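Local coordinates for Endoglucanase(Endo-1,4-beta-glucanase)protein (Pseudomonas stutzeri, PDB 6R2J) that probably hydrolyses internal beta-1,4-glycosidic bonds of cellulose as a family 5 glycoside hydrolase, and binds cellobiose in its substrate cleft, at residues H14-P25 against I52-R63; I238-G248 against C318-A326. One frame throughout, in Å; residues are numbered along the deposited sequence.

Overall arrangement
The chain folds as a parallel (beta/alpha)8 barrel, and the two contacts lie at different depths and ends of it. Contact 1, in the buried interior about 7 Å from the centre of the chain, pairs strands 14-18 and 54-59, neighbours in the sheet, and follows them into the loops beyond their C-terminal ends. Contact 2 lies about 18 Å from that centre, where the C-terminal tail packs on the end of helix 229-244 and the beginning of strand 248-252, at the base of the barrel. The centres of contact 1 and contact 2 are about 25 Å apart. Along the chain contact 1 closes before contact 2 opens: the early strands form part of the barrel wall, while the tail, after the last strand, packs back on its outside.

Contact 1 of 2, residues H14-P25 against I52-R63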
loop_
_atom_site.group_PDB
_atom_site.type_symbol
_atom_site.label_atom_id
_atom_site.label_comp_id
_atom_site.label_asym_id
_atom_site.label_seq_id
_atom_site.Cartn_x
_atom_site.Cartn_y
_atom_site.Cartn_z
ATOM N N HIS A 14 -3.822 -7.271 8.775
ATOM C CA HIS A 14 -2.466 -6.753 8.917
ATOM C C HIS A 14 -1.500 -7.552 8.068
ATOM O O HIS A 14 -1.253 -8.744 8.320
ATOM C CB HIS A 14 -2.058 -6.722 10.379
ATOM C CG HIS A 14 -2.960 -5.867 11.202
ATOM N ND1 HIS A 14 -3.252 -4.568 10.855
ATOM C CD2 HIS A 14 -3.708 -6.141 12.294
ATOM C CE1 HIS A 14 -4.114 -4.066 11.720
ATOM N NE2 HIS A 14 -4.390 -4.995 12.613
ATOM N N GLY A 15 -0.990 -6.881 7.044
ATOM C CA GLY A 15 -0.206 -7.525 6.033
ATOM C C GLY A 15 1.121 -6.849 5.912
ATOM O O GLY A 15 1.561 -6.188 6.864
ATOM N N VAL A 16 1.743 -7.003 4.732
ATOM C CA VAL A 16 3.111 -6.576 4.504
ATOM C C VAL A 16 3.238 -6.013 3.105
ATOM O O VAL A 16 2.666 -6.540 2.155
ATOM C CB VAL A 16 4.110 -7.745 4.669
ATOM C CG1 VAL A 16 4.221 -8.207 6.146
ATOM C CG2 VAL A 16 3.738 -8.903 3.761
ATOM N N ASN A 17 4.045 -4.975 2.971
ATOM C CA ASN A 17 4.508 -4.589 1.657
ATOM C C ASN A 17 5.660 -5.508 1.247
ATOM O O ASN A 17 6.560 -5.776 2.050
ATOM C CB ASN A 17 5.005 -3.154 1.689
ATOM C CG ASN A 17 3.891 -2.153 1.816
ATOM O OD1 ASN A 17 3.313 -1.742 0.808
ATOM N ND2 ASN A 17 3.618 -1.704 3.038
ATOM N N ILE A 18 5.654 -5.937 -0.026
ATOM C CA ILE A 18 6.647 -6.868 -0.560
ATOM C C ILE A 18 7.421 -6.245 -1.718
ATOM O O ILE A 18 6.814 -5.791 -2.706
ATOM C CB ILE A 18 5.994 -8.198 -0.968
ATOM C CG1 ILE A 18 5.388 -8.877 0.276
ATOM C CG2 ILE A 18 7.021 -9.120 -1.632
ATOM C CD1 ILE A 18 6.404 -9.477 1.302
ATOM N N SER A 19 8.758 -6.231 -1.598
ATOM C CA SER A 19 9.693 -5.689 -2.566
ATOM C C SER A 19 9.729 -6.592 -3.802
ATOM O O SER A 19 9.269 -7.749 -3.758
ATOM C CB SER A 19 11.071 -5.513 -1.916
ATOM O OG SER A 19 11.443 -6.720 -1.343
ATOM N N GLY A 20 10.366 -6.097 -4.898
ATOM C CA GLY A 20 11.118 -4.831 -4.943
ATOM C C GLY A 20 11.014 -4.259 -6.343
ATOM O O GLY A 20 11.969 -3.756 -6.875
ATOM N N ALA A 21 9.824 -4.334 -6.956
ATOM C CA ALA A 21 9.585 -3.938 -8.350
ATOM C C ALA A 21 9.577 -2.425 -8.554
ATOM O O ALA A 21 9.624 -1.973 -9.707
ATOM C CB ALA A 21 8.252 -4.538 -8.835
ATOM N N GLY A 22 9.504 -1.653 -7.473
ATOM C CA GLY A 22 9.623 -0.224 -7.527
ATOM C C GLY A 22 10.959 0.314 -7.094
ATOM O O GLY A 22 11.094 1.534 -6.955
ATOM N N PHE A 23 11.938 -0.547 -6.868
ATOM C CA PHE A 23 13.263 -0.127 -6.448
ATOM C C PHE A 23 13.953 0.707 -7.534
ATOM O O PHE A 23 13.736 0.511 -8.739
ATOM C CB PHE A 23 14.111 -1.391 -6.226
ATOM C CG PHE A 23 13.983 -2.027 -4.853
ATOM C CD1 PHE A 23 12.811 -1.923 -4.108
ATOM C CD2 PHE A 23 15.064 -2.727 -4.311
ATOM C CE1 PHE A 23 12.725 -2.506 -2.841
ATOM C CE2 PHE A 23 15.006 -3.277 -3.047
ATOM C CZ PHE A 23 13.834 -3.187 -2.299
ATOM N N ALA A 24 14.837 1.597 -7.081
ATOM C CA ALA A 24 15.686 2.412 -7.954
ATOM C C ALA A 24 14.841 3.079 -9.043
ATOM O O ALA A 24 15.124 2.931 -10.236
ATOM C CB ALA A 24 16.809 1.583 -8.547
ATOM N N PRO A 25 13.801 3.823 -8.663
ATOM C CA PRO A 25 12.871 4.342 -9.679
ATOM C C PRO A 25 13.477 5.333 -10.639
ATOM O O PRO A 25 12.856 5.580 -11.683
ATOM C CB PRO A 25 11.759 5.002 -8.860
ATOM C CG PRO A 25 12.361 5.259 -7.516
ATOM C CD PRO A 25 13.419 4.213 -7.297
ATOM N N ILE A 52 -0.131 -14.392 7.538
ATOM C CA ILE A 52 -0.352 -13.142 6.812
ATOM C C ILE A 52 -0.933 -13.514 5.463
ATOM O O ILE A 52 -0.325 -14.285 4.707
ATOM C CB ILE A 52 0.951 -12.349 6.631
ATOM C CG1 ILE A 52 1.510 -11.813 7.947
ATOM C CG2 ILE A 52 0.721 -11.181 5.747
ATOM C CD1 ILE A 52 2.902 -11.229 7.835
ATOM N N ARG A 53 -2.101 -12.941 5.162
ATOM C CA ARG A 53 -2.805 -13.180 3.915
ATOM C C ARG A 53 -2.964 -11.927 3.063
ATOM O O ARG A 53 -3.556 -12.000 1.976
ATOM C CB ARG A 53 -4.188 -13.742 4.226
ATOM C CG ARG A 53 -4.177 -15.154 4.696
ATOM C CD ARG A 53 -5.585 -15.740 4.593
ATOM N NE ARG A 53 -5.602 -17.079 5.152
ATOM C CZ ARG A 53 -5.663 -18.178 4.425
ATOM N NH1 ARG A 53 -5.753 -18.095 3.093
ATOM N NH2 ARG A 53 -5.648 -19.356 5.033
ATOM N N LEU A 54 -2.452 -10.788 3.521
ATOM C CA LEU A 54 -2.567 -9.515 2.832
ATOM C C LEU A 54 -1.187 -9.033 2.403
ATOM O O LEU A 54 -0.244 -9.018 3.206
ATOM C CB LEU A 54 -3.244 -8.493 3.756
ATOM C CG LEU A 54 -3.514 -7.072 3.265
ATOM C CD1 LEU A 54 -4.600 -7.151 2.195
ATOM C CD2 LEU A 54 -3.876 -6.116 4.384
ATOM N N ILE A 55 -1.083 -8.629 1.142
ATOM C CA ILE A 55 0.156 -8.158 0.551
ATOM C C ILE A 55 -0.142 -6.891 -0.246
ATOM O O ILE A 55 -1.079 -6.854 -1.050
ATOM C CB ILE A 55 0.772 -9.218 -0.381
ATOM C CG1 ILE A 55 1.008 -10.522 0.386
ATOM C CG2 ILE A 55 2.054 -8.683 -1.030
ATOM C CD1 ILE A 55 2.195 -10.483 1.306
ATOM N N ARG A 56 0.662 -5.857 -0.023
ATOM C CA ARG A 56 0.683 -4.675 -0.869
ATOM C C ARG A 56 1.943 -4.751 -1.719
ATOM O O ARG A 56 3.046 -4.939 -1.191
ATOM C CB ARG A 56 0.656 -3.377 -0.054
ATOM C CG ARG A 56 0.765 -2.099 -0.958
ATOM C CD ARG A 56 0.485 -0.914 -0.096
ATOM N NE ARG A 56 0.489 0.417 -0.707
ATOM C CZ ARG A 56 1.500 1.275 -0.672
ATOM N NH1 ARG A 56 2.659 0.941 -0.118
ATOM N NH2 ARG A 56 1.333 2.489 -1.171
ATOM N N PHE A 57 1.790 -4.629 -3.029
ATOM C CA PHE A 57 2.926 -4.842 -3.921
ATOM C C PHE A 57 3.201 -3.640 -4.809
ATOM O O PHE A 57 2.513 -3.455 -5.831
ATOM C CB PHE A 57 2.722 -6.091 -4.771
ATOM C CG PHE A 57 3.949 -6.473 -5.531
ATOM C CD1 PHE A 57 5.010 -7.071 -4.870
ATOM C CD2 PHE A 57 4.082 -6.177 -6.871
ATOM C CE1 PHE A 57 6.186 -7.426 -5.532
ATOM C CE2 PHE A 57 5.282 -6.497 -7.541
ATOM C CZ PHE A 57 6.314 -7.140 -6.871
ATOM N N PRO A 58 4.215 -2.816 -4.482
ATOM C CA PRO A 58 4.564 -1.678 -5.354
ATOM C C PRO A 58 5.204 -2.093 -6.688
ATOM O O PRO A 58 6.023 -3.020 -6.768
ATOM C CB PRO A 58 5.537 -0.844 -4.499
ATOM C CG PRO A 58 5.320 -1.313 -3.066
ATOM C CD PRO A 58 4.919 -2.767 -3.175
ATOM N N PHE A 59 4.826 -1.362 -7.737
ATOM C CA PHE A 59 5.436 -1.395 -9.051
ATOM C C PHE A 59 5.409 0.051 -9.537
ATOM O O PHE A 59 4.754 0.932 -8.935
ATOM C CB PHE A 59 4.686 -2.395 -9.926
ATOM C CG PHE A 59 3.348 -1.903 -10.352
ATOM C CD1 PHE A 59 2.267 -2.005 -9.502
ATOM C CD2 PHE A 59 3.191 -1.246 -11.576
ATOM C CE1 PHE A 59 1.027 -1.514 -9.881
ATOM C CE2 PHE A 59 1.982 -0.739 -11.961
ATOM C CZ PHE A 59 0.884 -0.889 -11.129
ATOM N N ILE A 60 6.130 0.325 -10.629
ATOM C CA ILE A 60 6.088 1.665 -11.201
ATOM C C ILE A 60 5.517 1.655 -12.615
ATOM O O ILE A 60 5.713 0.720 -13.399
ATOM C CB ILE A 60 7.414 2.457 -11.094
ATOM C CG1 ILE A 60 8.541 1.756 -11.859
ATOM C CG2 ILE A 60 7.767 2.683 -9.581
ATOM C CD1 ILE A 60 9.826 2.565 -11.887
ATOM N N TRP A 61 4.812 2.728 -12.932
ATOM C CA TRP A 61 4.213 2.886 -14.254
ATOM C C TRP A 61 5.275 2.815 -15.361
ATOM O O TRP A 61 5.068 2.162 -16.394
ATOM C CB TRP A 61 3.401 4.193 -14.237
ATOM C CG TRP A 61 2.683 4.562 -15.465
ATOM C CD1 TRP A 61 2.618 3.873 -16.659
ATOM C CD2 TRP A 61 1.928 5.764 -15.647
ATOM N NE1 TRP A 61 1.884 4.594 -17.568
ATOM C CE2 TRP A 61 1.435 5.748 -16.973
ATOM C CE3 TRP A 61 1.624 6.858 -14.816
ATOM C CZ2 TRP A 61 0.652 6.771 -17.479
ATOM C CZ3 TRP A 61 0.867 7.881 -15.334
ATOM C CH2 TRP A 61 0.397 7.837 -16.663
ATOM N N GLU A 62 6.453 3.404 -15.113
ATOM C CA GLU A 62 7.500 3.480 -16.125
ATOM C C GLU A 62 7.993 2.104 -16.563
ATOM O O GLU A 62 8.542 1.974 -17.658
ATOM C CB GLU A 62 8.658 4.317 -15.576
ATOM C CG GLU A 62 8.332 5.808 -15.426
ATOM C CD GLU A 62 7.729 6.183 -14.059
ATOM O OE1 GLU A 62 7.380 5.277 -13.281
ATOM O OE2 GLU A 62 7.590 7.397 -13.770
ATOM N N ARG A 63 7.820 1.079 -15.749
ATOM C CA ARG A 63 8.248 -0.254 -16.130
ATOM C C ARG A 63 7.141 -1.057 -16.798
ATOM O O ARG A 63 7.461 -2.029 -17.492
ATOM C CB ARG A 63 8.869 -0.977 -14.914
ATOM C CG ARG A 63 10.221 -0.399 -14.511
ATOM C CD ARG A 63 10.777 -0.930 -13.191
ATOM N NE ARG A 63 12.092 -0.314 -12.936
ATOM C CZ ARG A 63 12.581 0.047 -11.746
ATOM N NH1 ARG A 63 11.899 -0.159 -10.641
ATOM N NH2 ARG A 63 13.792 0.599 -11.661
HETATM O O HOH W 1 -2.796 -10.883 7.131
HETATM O O HOH W 2 7.510 -4.287 -4.973
HETATM O O HOH W 3 7.728 -2.062 -11.698
#
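The R63 guanidinium meets the 20-25 loop with its edge: NH1 and NH2 both grip F23 O, at 2.7 and 2.9 Å, while I60 CD1 lies over one face, toward the rim. This site follows the first two parallel strands of a (beta/alpha)8 barrel, joined through helix 41-49 as a beta-alpha-beta unit. NH1 also reaches A21 O from above that carbonyl's plane. A long, extended arginine suits this place, since one flat group can hold several loop carbonyls. F57 turns a ring edge to S19 O, 3.6 Å from its CE1, and a water rests on one face; that water bonds I18 O, A21 N and P58 O, bridging the chains where they part. The R56 guanidinium has N17 OD1 at its edge, the amide plane standing 86° from it.

Between the strands, V16 N donates to L54 O, R56 N to V16 O, and I18 N to R56 O at 3.0 Å, the pattern of parallel strands. G15 fits because its CA comes against L54 O, leaving no place for a side chain.

Alternation sends V16 and I55 to one sheet face, where V16 CG2 meets I55 CD1 tightly at 3.3 Å; V16, I18 and I52 touch Y47 of helix 41-49. N17 and R56 take the other face. With CG anti to its backbone nitrogen (chi1 177°), R56 runs extended beside N17, and salt bridges to D140, E175 and E252 fix where its guanidinium lies; NH2 also bonds N143 OD1. The R56 NH1 to N17 OD1 bond is 2.9 Å long and nearly straight, 168° at the hydrogen.

Contact 2 of 2, residues I238-G248 against C318-A326; sequences IEWLQKHGQKG and CTAIGPTPA
P323, whose ring is pressed into the last turns of helix 229-244, is the centre of this contact, with Q242 and P325 beside it. Its CG sits 3.4 Å from L241 CB, tighter than usual for two carbons, and its CD faces L241 CD1. P323 CB lies against I238 CG2 at 3.8 Å. A compact, rigid, apolar ring suits such a narrow seat, and the cis peptide bond before it bends the tail here.

Q242 crosses P323 obliquely, its CG 3.5 Å from P323 CB. With CG anti to the carbonyl carbon (chi1 -63°) and the chain extended beyond, the methylenes run alongside the tail, CG also meeting T324 O. A long chain with a polar end suits this partly exposed edge.

P325 lies over the helix end: its CA approaches Q242 O at 3.4 Å in a CH...O contact, and its CG touches G245 CA at 3.7 Å. G245 has positive phi, which glycine adopts easily.

Beyond the turn, G248 N bonds G322 O at 2.8 Å, nearly straight and on a lone pair in the carbonyl plane. The tail is further tied by the C318-C277 disulfide and by G322 bonding C277. With G245's positive phi, Q246 N bonded to L241 O and G245 N to Q242 O, a Schellman motif closes the helix; the C-terminal tail packs against this alpha-to-beta link at the N-terminal end of the (beta/alpha)8 barrel.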
loop_
_atom_site.group_PDB
_atom_site.type_symbol
_atom_site.label_atom_id
_atom_site.label_comp_id
_atom_site.label_asym_id
_atom_site.label_seq_id
_atom_site.Cartn_x
_atom_site.Cartn_y
_atom_site.Cartn_z
ATOM N N ILE A 238 -8.688 8.057 10.906
ATOM C CA ILE A 238 -9.840 7.256 11.332
ATOM C C ILE A 238 -11.059 8.150 11.544
ATOM O O ILE A 238 -12.169 7.844 11.098
ATOM C CB ILE A 238 -9.481 6.457 12.605
ATOM C CG1 ILE A 238 -8.270 5.552 12.323
ATOM C CG2 ILE A 238 -10.724 5.752 13.164
ATOM C CD1 ILE A 238 -8.208 4.948 10.966
ATOM N N GLU A 239 -10.865 9.280 12.216
ATOM C CA GLU A 239 -11.981 10.164 12.515
ATOM C C GLU A 239 -12.556 10.766 11.247
ATOM O O GLU A 239 -13.777 10.882 11.107
ATOM C CB GLU A 239 -11.526 11.272 13.467
ATOM C CG GLU A 239 -11.361 10.769 14.904
ATOM C CD GLU A 239 -11.012 11.853 15.860
ATOM O OE1 GLU A 239 -11.015 13.011 15.425
ATOM O OE2 GLU A 239 -10.717 11.554 17.032
ATOM N N TRP A 240 -11.696 11.131 10.303
ATOM C CA TRP A 240 -12.174 11.569 8.995
ATOM C C TRP A 240 -12.915 10.455 8.269
ATOM O O TRP A 240 -13.968 10.694 7.664
ATOM C CB TRP A 240 -10.985 12.010 8.148
ATOM C CG TRP A 240 -11.328 12.593 6.849
ATOM C CD1 TRP A 240 -11.528 13.924 6.561
ATOM C CD2 TRP A 240 -11.477 11.890 5.614
ATOM N NE1 TRP A 240 -11.817 14.080 5.227
ATOM C CE2 TRP A 240 -11.793 12.848 4.622
ATOM C CE3 TRP A 240 -11.395 10.541 5.247
ATOM C CZ2 TRP A 240 -12.024 12.492 3.279
ATOM C CZ3 TRP A 240 -11.614 10.189 3.897
ATOM C CH2 TRP A 240 -11.928 11.158 2.942
ATOM N N LEU A 241 -12.374 9.231 8.299
ATOM C CA LEU A 241 -13.094 8.091 7.729
ATOM C C LEU A 241 -14.474 7.907 8.371
ATOM O O LEU A 241 -15.486 7.805 7.676
ATOM C CB LEU A 241 -12.260 6.826 7.888
ATOM C CG LEU A 241 -10.978 6.846 7.055
ATOM C CD1 LEU A 241 -10.037 5.732 7.561
ATOM C CD2 LEU A 241 -11.214 6.681 5.595
ATOM N N GLN A 242 -14.543 7.863 9.694
ATOM C CA GLN A 242 -15.840 7.671 10.329
ATOM C C GLN A 242 -16.813 8.775 9.945
ATOM O O GLN A 242 -17.990 8.506 9.667
ATOM C CB GLN A 242 -15.666 7.588 11.845
ATOM C CG GLN A 242 -14.819 6.382 12.289
ATOM C CD GLN A 242 -14.587 6.321 13.785
ATOM O OE1 GLN A 242 -14.822 5.281 14.422
ATOM N NE2 GLN A 242 -14.136 7.439 14.358
ATOM N N LYS A 243 -16.351 10.027 9.931
ATOM C CA LYS A 243 -17.263 11.133 9.657
ATOM C C LYS A 243 -17.793 11.072 8.230
ATOM O O LYS A 243 -18.974 11.348 7.988
ATOM C CB LYS A 243 -16.579 12.470 9.940
ATOM C CG LYS A 243 -16.342 12.749 11.426
ATOM C CD LYS A 243 -17.427 13.669 11.987
ATOM C CE LYS A 243 -17.748 13.322 13.434
ATOM N NZ LYS A 243 -18.727 14.264 14.051
ATOM N N HIS A 244 -16.947 10.701 7.276
ATOM C CA HIS A 244 -17.379 10.596 5.891
ATOM C C HIS A 244 -17.974 9.247 5.532
ATOM O O HIS A 244 -18.309 9.039 4.363
ATOM C CB HIS A 244 -16.208 10.873 4.978
ATOM C CG HIS A 244 -15.795 12.289 5.007
ATOM N ND1 HIS A 244 -14.959 12.792 5.974
ATOM C CD2 HIS A 244 -16.173 13.334 4.245
ATOM C CE1 HIS A 244 -14.803 14.088 5.778
ATOM N NE2 HIS A 244 -15.523 14.439 4.729
ATOM N N GLY A 245 -18.114 8.343 6.497
ATOM C CA GLY A 245 -18.676 7.030 6.243
ATOM C C GLY A 245 -17.869 6.161 5.302
ATOM O O GLY A 245 -18.447 5.400 4.517
ATOM N N GLN A 246 -16.549 6.209 5.400
ATOM C CA GLN A 246 -15.684 5.547 4.431
ATOM C C GLN A 246 -14.769 4.553 5.121
ATOM O O GLN A 246 -14.563 4.611 6.343
ATOM C CB GLN A 246 -14.824 6.576 3.686
ATOM C CG GLN A 246 -15.678 7.657 2.992
ATOM C CD GLN A 246 -16.609 7.037 1.935
ATOM O OE1 GLN A 246 -17.698 7.543 1.654
ATOM N NE2 GLN A 246 -16.165 5.944 1.341
ATOM N N LYS A 247 -14.210 3.648 4.302
ATOM C CA LYS A 247 -13.356 2.560 4.771
ATOM C C LYS A 247 -11.893 2.961 4.658
ATOM O O LYS A 247 -11.496 3.626 3.710
ATOM C CB LYS A 247 -13.565 1.262 3.982
ATOM C CG LYS A 247 -14.984 0.711 4.003
ATOM C CD LYS A 247 -15.202 -0.219 2.814
ATOM C CE LYS A 247 -15.155 0.510 1.449
ATOM N NZ LYS A 247 -15.506 -0.398 0.323
ATOM N N GLY A 248 -11.088 2.512 5.617
ATOM C CA GLY A 248 -9.674 2.849 5.614
ATOM C C GLY A 248 -8.662 1.719 5.509
ATOM O O GLY A 248 -8.960 0.552 5.759
ATOM N N CYS A 318 -13.492 -9.240 13.272
ATOM C CA CYS A 318 -14.115 -8.274 12.378
ATOM C C CYS A 318 -14.756 -9.026 11.210
ATOM O O CYS A 318 -14.204 -10.011 10.689
ATOM C CB CYS A 318 -13.026 -7.379 11.786
ATOM S SG CYS A 318 -12.110 -6.449 12.991
ATOM N N THR A 319 -15.907 -8.532 10.763
ATOM C CA THR A 319 -16.534 -9.033 9.549
ATOM C C THR A 319 -16.568 -8.017 8.410
ATOM O O THR A 319 -16.773 -8.406 7.255
ATOM C CB THR A 319 -17.955 -9.544 9.849
ATOM O OG1 THR A 319 -18.640 -8.656 10.738
ATOM C CG2 THR A 319 -17.908 -10.909 10.502
ATOM N N ALA A 320 -16.314 -6.742 8.687
ATOM C CA ALA A 320 -16.225 -5.736 7.639
ATOM C C ALA A 320 -15.030 -4.824 7.877
ATOM O O ALA A 320 -14.592 -4.607 9.012
ATOM C CB ALA A 320 -17.511 -4.893 7.552
ATOM N N ILE A 321 -14.500 -4.292 6.771
ATOM C CA ILE A 321 -13.458 -3.276 6.837
ATOM C C ILE A 321 -14.049 -2.018 7.450
ATOM O O ILE A 321 -15.146 -1.580 7.065
ATOM C CB ILE A 321 -12.833 -3.030 5.450
ATOM C CG1 ILE A 321 -12.230 -4.368 4.986
ATOM C CG2 ILE A 321 -11.817 -1.895 5.533
ATOM C CD1 ILE A 321 -11.071 -4.904 5.882
ATOM N N GLY A 322 -13.359 -1.474 8.460
ATOM C CA GLY A 322 -13.775 -0.253 9.104
ATOM C C GLY A 322 -12.987 0.932 8.593
ATOM O O GLY A 322 -12.356 0.864 7.533
ATOM N N PRO A 323 -12.982 2.041 9.375
ATOM C CA PRO A 323 -13.701 2.138 10.673
ATOM C C PRO A 323 -15.251 2.203 10.579
ATOM O O PRO A 323 -15.830 2.342 9.486
ATOM C CB PRO A 323 -13.124 3.422 11.306
ATOM C CG PRO A 323 -12.826 4.282 10.094
ATOM C CD PRO A 323 -12.323 3.312 9.017
ATOM N N THR A 324 -15.889 2.068 11.744
ATOM C CA THR A 324 -17.340 2.104 11.808
ATOM C C THR A 324 -17.782 3.563 11.758
ATOM O O THR A 324 -17.411 4.336 12.650
ATOM C CB THR A 324 -17.800 1.444 13.091
ATOM O OG1 THR A 324 -17.045 1.965 14.191
ATOM C CG2 THR A 324 -17.571 -0.049 12.999
ATOM N N PRO A 325 -18.515 3.984 10.705
ATOM C CA PRO A 325 -19.012 5.375 10.663
ATOM C C PRO A 325 -19.754 5.745 11.944
ATOM O O PRO A 325 -20.221 4.855 12.653
ATOM C CB PRO A 325 -19.937 5.394 9.429
ATOM C CG PRO A 325 -19.495 4.232 8.557
ATOM C CD PRO A 325 -18.932 3.196 9.522
ATOM N N ALA A 326 -19.860 7.035 12.248
ATOM C CA ALA A 326 -20.652 7.479 13.385
ATOM C C ALA A 326 -22.052 6.882 13.327
ATOM O O ALA A 326 -23.001 7.547 12.920
ATOM C CB ALA A 326 -20.713 9.005 13.402
#